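Local coordinates for SYE1 (Shewanella oneidensis, PDB 4AWT), which binds flavin mononucleotide and, as an Old Yellow Enzyme-type flavoprotein, probably reduces carbon-carbon double bonds with electrons from a nicotinamide nucleotide, at residues A99-V104 / D176-H181. The protein carries 1 engineered substitution. Residues are numbered along the deposited sequence; the frame is centred on the assembly and turned at random.
Sequences AQLWHV and DGIELH. With FMN (flavin mononucleotide), chain B.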
loop_
_atom_site.group_PDB
_atom_site.type_symbol
_atom_site.label_atom_id
_atom_site.label_comp_id
_atom_site.label_asym_id
_atom_site.label_seq_id
_atom_site.Cartn_x
_atom_site.Cartn_y
_atom_site.Cartn_z
ATOM N N ALA A 99 -5.406 -3.035 6.559
ATOM C CA ALA A 99 -5.938 -3.011 5.213
ATOM C C ALA A 99 -5.389 -1.812 4.453
ATOM O O ALA A 99 -5.540 -0.688 4.927
ATOM C CB ALA A 99 -7.458 -2.908 5.210
ATOM N N GLN A 100 -4.815 -2.022 3.273
ATOM C CA GLN A 100 -4.332 -0.902 2.468
ATOM C C GLN A 100 -5.473 -0.351 1.615
ATOM O O GLN A 100 -5.880 -0.939 0.631
ATOM C CB GLN A 100 -3.151 -1.263 1.582
ATOM C CG GLN A 100 -2.640 0.021 0.934
ATOM C CD GLN A 100 -1.603 -0.194 -0.110
ATOM O OE1 GLN A 100 -1.849 -0.852 -1.139
ATOM N NE2 GLN A 100 -0.433 0.402 0.080
ATOM N N LEU A 101 -5.997 0.824 2.010
ATOM C CA LEU A 101 -7.109 1.442 1.291
ATOM C C LEU A 101 -6.592 2.109 0.028
ATOM O O LEU A 101 -5.697 2.960 0.086
ATOM C CB LEU A 101 -7.802 2.455 2.182
ATOM C CG LEU A 101 -8.276 1.950 3.530
ATOM C CD1 LEU A 101 -9.034 3.062 4.257
ATOM C CD2 LEU A 101 -9.138 0.705 3.410
ATOM N N TRP A 102 -7.193 1.741 -1.106
ATOM C CA TRP A 102 -6.644 2.085 -2.413
ATOM C C TRP A 102 -7.627 2.915 -3.247
ATOM O O TRP A 102 -8.783 2.528 -3.430
ATOM C CB TRP A 102 -6.314 0.820 -3.200
ATOM C CG TRP A 102 -5.221 0.931 -4.204
ATOM C CD1 TRP A 102 -4.373 1.958 -4.488
ATOM C CD2 TRP A 102 -4.825 -0.159 -5.037
ATOM N NE1 TRP A 102 -3.466 1.564 -5.445
ATOM C CE2 TRP A 102 -3.710 0.271 -5.776
ATOM C CE3 TRP A 102 -5.290 -1.470 -5.195
ATOM C CZ2 TRP A 102 -3.054 -0.587 -6.662
ATOM C CZ3 TRP A 102 -4.614 -2.297 -6.068
ATOM C CH2 TRP A 102 -3.548 -1.868 -6.768
ATOM N N HIS A 103 -7.102 3.981 -3.842
ATOM C CA HIS A 103 -7.731 4.635 -4.995
ATOM C C HIS A 103 -6.608 4.911 -5.973
ATOM O O HIS A 103 -5.657 5.630 -5.668
ATOM C CB HIS A 103 -8.473 5.923 -4.640
ATOM C CG HIS A 103 -9.388 6.401 -5.737
ATOM N ND1 HIS A 103 -9.021 6.525 -7.003
ATOM C CD2 HIS A 103 -10.702 6.705 -5.628
ATOM C CE1 HIS A 103 -10.063 6.936 -7.691
ATOM N NE2 HIS A 103 -11.110 7.059 -6.886
ATOM N N VAL A 104 -6.711 4.312 -7.163
ATOM C CA VAL A 104 -5.666 4.409 -8.155
ATOM C C VAL A 104 -5.675 5.688 -8.969
ATOM O O VAL A 104 -4.701 5.965 -9.690
ATOM C CB VAL A 104 -5.713 3.214 -9.118
ATOM C CG1 VAL A 104 -5.534 1.902 -8.364
ATOM C CG2 VAL A 104 -6.994 3.248 -9.961
ATOM N N ASP A 176 -6.820 -4.644 12.112
ATOM C CA ASP A 176 -6.304 -3.877 13.215
ATOM C C ASP A 176 -6.105 -2.410 12.907
ATOM O O ASP A 176 -5.945 -1.601 13.822
ATOM C CB ASP A 176 -4.978 -4.515 13.675
ATOM C CG ASP A 176 -5.199 -5.942 14.122
ATOM O OD1 ASP A 176 -5.907 -6.123 15.118
ATOM O OD2 ASP A 176 -4.684 -6.856 13.442
ATOM N N GLY A 177 -6.102 -2.058 11.663
ATOM C CA GLY A 177 -5.880 -0.693 11.210
ATOM C C GLY A 177 -5.961 -0.641 9.714
ATOM O O GLY A 177 -6.244 -1.654 9.044
ATOM N N ILE A 178 -5.710 0.555 9.173
ATOM C CA ILE A 178 -5.648 0.758 7.748
ATOM C C ILE A 178 -4.341 1.456 7.389
ATOM O O ILE A 178 -3.799 2.208 8.189
ATOM C CB ILE A 178 -6.866 1.531 7.194
ATOM C CG1 ILE A 178 -6.934 2.985 7.645
ATOM C CG2 ILE A 178 -8.127 0.771 7.545
ATOM C CD1 ILE A 178 -6.170 3.995 6.822
ATOM N N GLU A 179 -3.904 1.226 6.161
ATOM C CA GLU A 179 -2.817 1.965 5.553
ATOM C C GLU A 179 -3.392 2.722 4.388
ATOM O O GLU A 179 -3.983 2.147 3.459
ATOM C CB GLU A 179 -1.706 1.042 5.052
ATOM C CG GLU A 179 -0.530 1.823 4.484
ATOM C CD GLU A 179 0.577 0.931 3.952
ATOM O OE1 GLU A 179 1.388 0.457 4.815
ATOM O OE2 GLU A 179 0.643 0.706 2.736
ATOM N N LEU A 180 -3.217 4.051 4.378
ATOM C CA LEU A 180 -3.620 4.843 3.222
ATOM C C LEU A 180 -2.557 4.740 2.151
ATOM O O LEU A 180 -1.417 5.149 2.354
ATOM C CB LEU A 180 -3.778 6.289 3.644
ATOM C CG LEU A 180 -4.127 7.268 2.528
ATOM C CD1 LEU A 180 -5.461 6.884 1.877
ATOM C CD2 LEU A 180 -4.148 8.689 3.063
ATOM N N HIS A 181 -2.924 4.229 0.977
ATOM C CA HIS A 181 -1.972 4.177 -0.139
ATOM C C HIS A 181 -1.903 5.584 -0.747
ATOM O O HIS A 181 -2.771 5.958 -1.537
ATOM C CB HIS A 181 -2.377 3.164 -1.184
ATOM C CG HIS A 181 -1.273 2.810 -2.126
ATOM N ND1 HIS A 181 -0.138 3.535 -2.219
ATOM C CD2 HIS A 181 -1.190 1.722 -2.940
ATOM C CE1 HIS A 181 0.621 2.909 -3.098
ATOM N NE2 HIS A 181 0.037 1.815 -3.543
HETATM N N1 FMN B . 2.609 -1.721 -3.125
HETATM C C2 FMN B . 1.507 -1.198 -2.600
HETATM O O2 FMN B . 1.538 -0.174 -1.866
HETATM N N3 FMN B . 0.272 -1.780 -2.850
HETATM C C4 FMN B . 0.116 -2.908 -3.639
HETATM O O4 FMN B . -1.026 -3.431 -3.727
HETATM C C4A FMN B . 1.266 -3.375 -4.270
HETATM N N5 FMN B . 1.196 -4.448 -5.158
HETATM C C5A FMN B . 2.402 -5.149 -5.430
HETATM C C6 FMN B . 2.357 -6.359 -6.075
HETATM C C7 FMN B . 3.529 -7.107 -6.342
HETATM C C7M FMN B . 3.385 -8.484 -6.943
HETATM C C8 FMN B . 4.729 -6.570 -5.987
HETATM C C8M FMN B . 6.030 -7.315 -6.205
HETATM C C9 FMN B . 4.789 -5.321 -5.336
HETATM C C9A FMN B . 3.629 -4.602 -5.040
HETATM N N10 FMN B . 3.679 -3.382 -4.334
HETATM C C10 FMN B . 2.501 -2.808 -3.897
HETATM C "C1'" FMN B . 4.975 -2.863 -3.885
HETATM C "C2'" FMN B . 5.544 -3.610 -2.665
HETATM O "O2'" FMN B . 4.778 -3.334 -1.505
HETATM C "C3'" FMN B . 6.969 -3.201 -2.345
HETATM O "O3'" FMN B . 7.051 -1.851 -1.915
HETATM C "C4'" FMN B . 7.979 -3.423 -3.485
HETATM O "O4'" FMN B . 7.809 -4.691 -4.101
HETATM C "C5'" FMN B . 9.411 -3.187 -3.045
HETATM O "O5'" FMN B . 9.807 -4.117 -2.022
HETATM P P FMN B . 10.671 -5.422 -2.423
HETATM O O1P FMN B . 9.762 -6.301 -3.244
HETATM O O2P FMN B . 11.870 -4.946 -3.212
HETATM O O3P FMN B . 11.019 -6.020 -1.083
HETATM O O HOH W 1 -5.300 5.012 -1.688
HETATM O O HOH W 2 -4.170 7.107 -3.725
#
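Ala99 bonds through both N and O to strand 177-181, straddling its partner Ile178: its N gives to Gly177 O and its O accepts from Glu179 N. It belongs to the parallel pairing of two neighbouring strands of the eight-stranded TIM barrel. Its small side chain suits the layer beneath Ala170 of helix 153-172.

Gln100 turns inward to the flavin. With CG anti to the backbone N (chi1 -173°) and the chain extended, its amide reaches the pyrimidine edge of FMN: OE1 accepts from N3 at 2.9 Å, and NE2 donates to O2 at 2.8 Å. The other hydrogen of NE2 goes to Glu179 OE2 at 2.9 Å, a more bent bond (140°). Since Tyr266 and His268 hold Glu179 OE1, the carboxylate, a second-shell group, helps fix which way the amide faces. A leucine in place of Gln100 would probably leave FMN N3 and Glu179 OE2 without these partners.

Leu101 faces outward, where a branched apolar residue fits between barrel and helices; its CG lies 3.9 Å from Ile178 CB, and Leu221 of helix 212-225 adjoins it. Its O accepts from His181 N; a water that accepts from His103 N lies within bonding distance of both Leu101 O and His181 O.

Trp102 lays its broad indole alongside His181, the rings nearly parallel (17°) but slid apart, with Val104 CG1 against one indole face. His181, held through ND1 by Ala183 N, offers a flat face to Gln100 NE2; FMN O2 stands over the same face, 3.0 Å from His181 NE2.

The amide's donor and acceptor match the flavin's pyrimidine edge; the bond to O2 would be expected to draw electron density there, consistent with support for the reduced flavin.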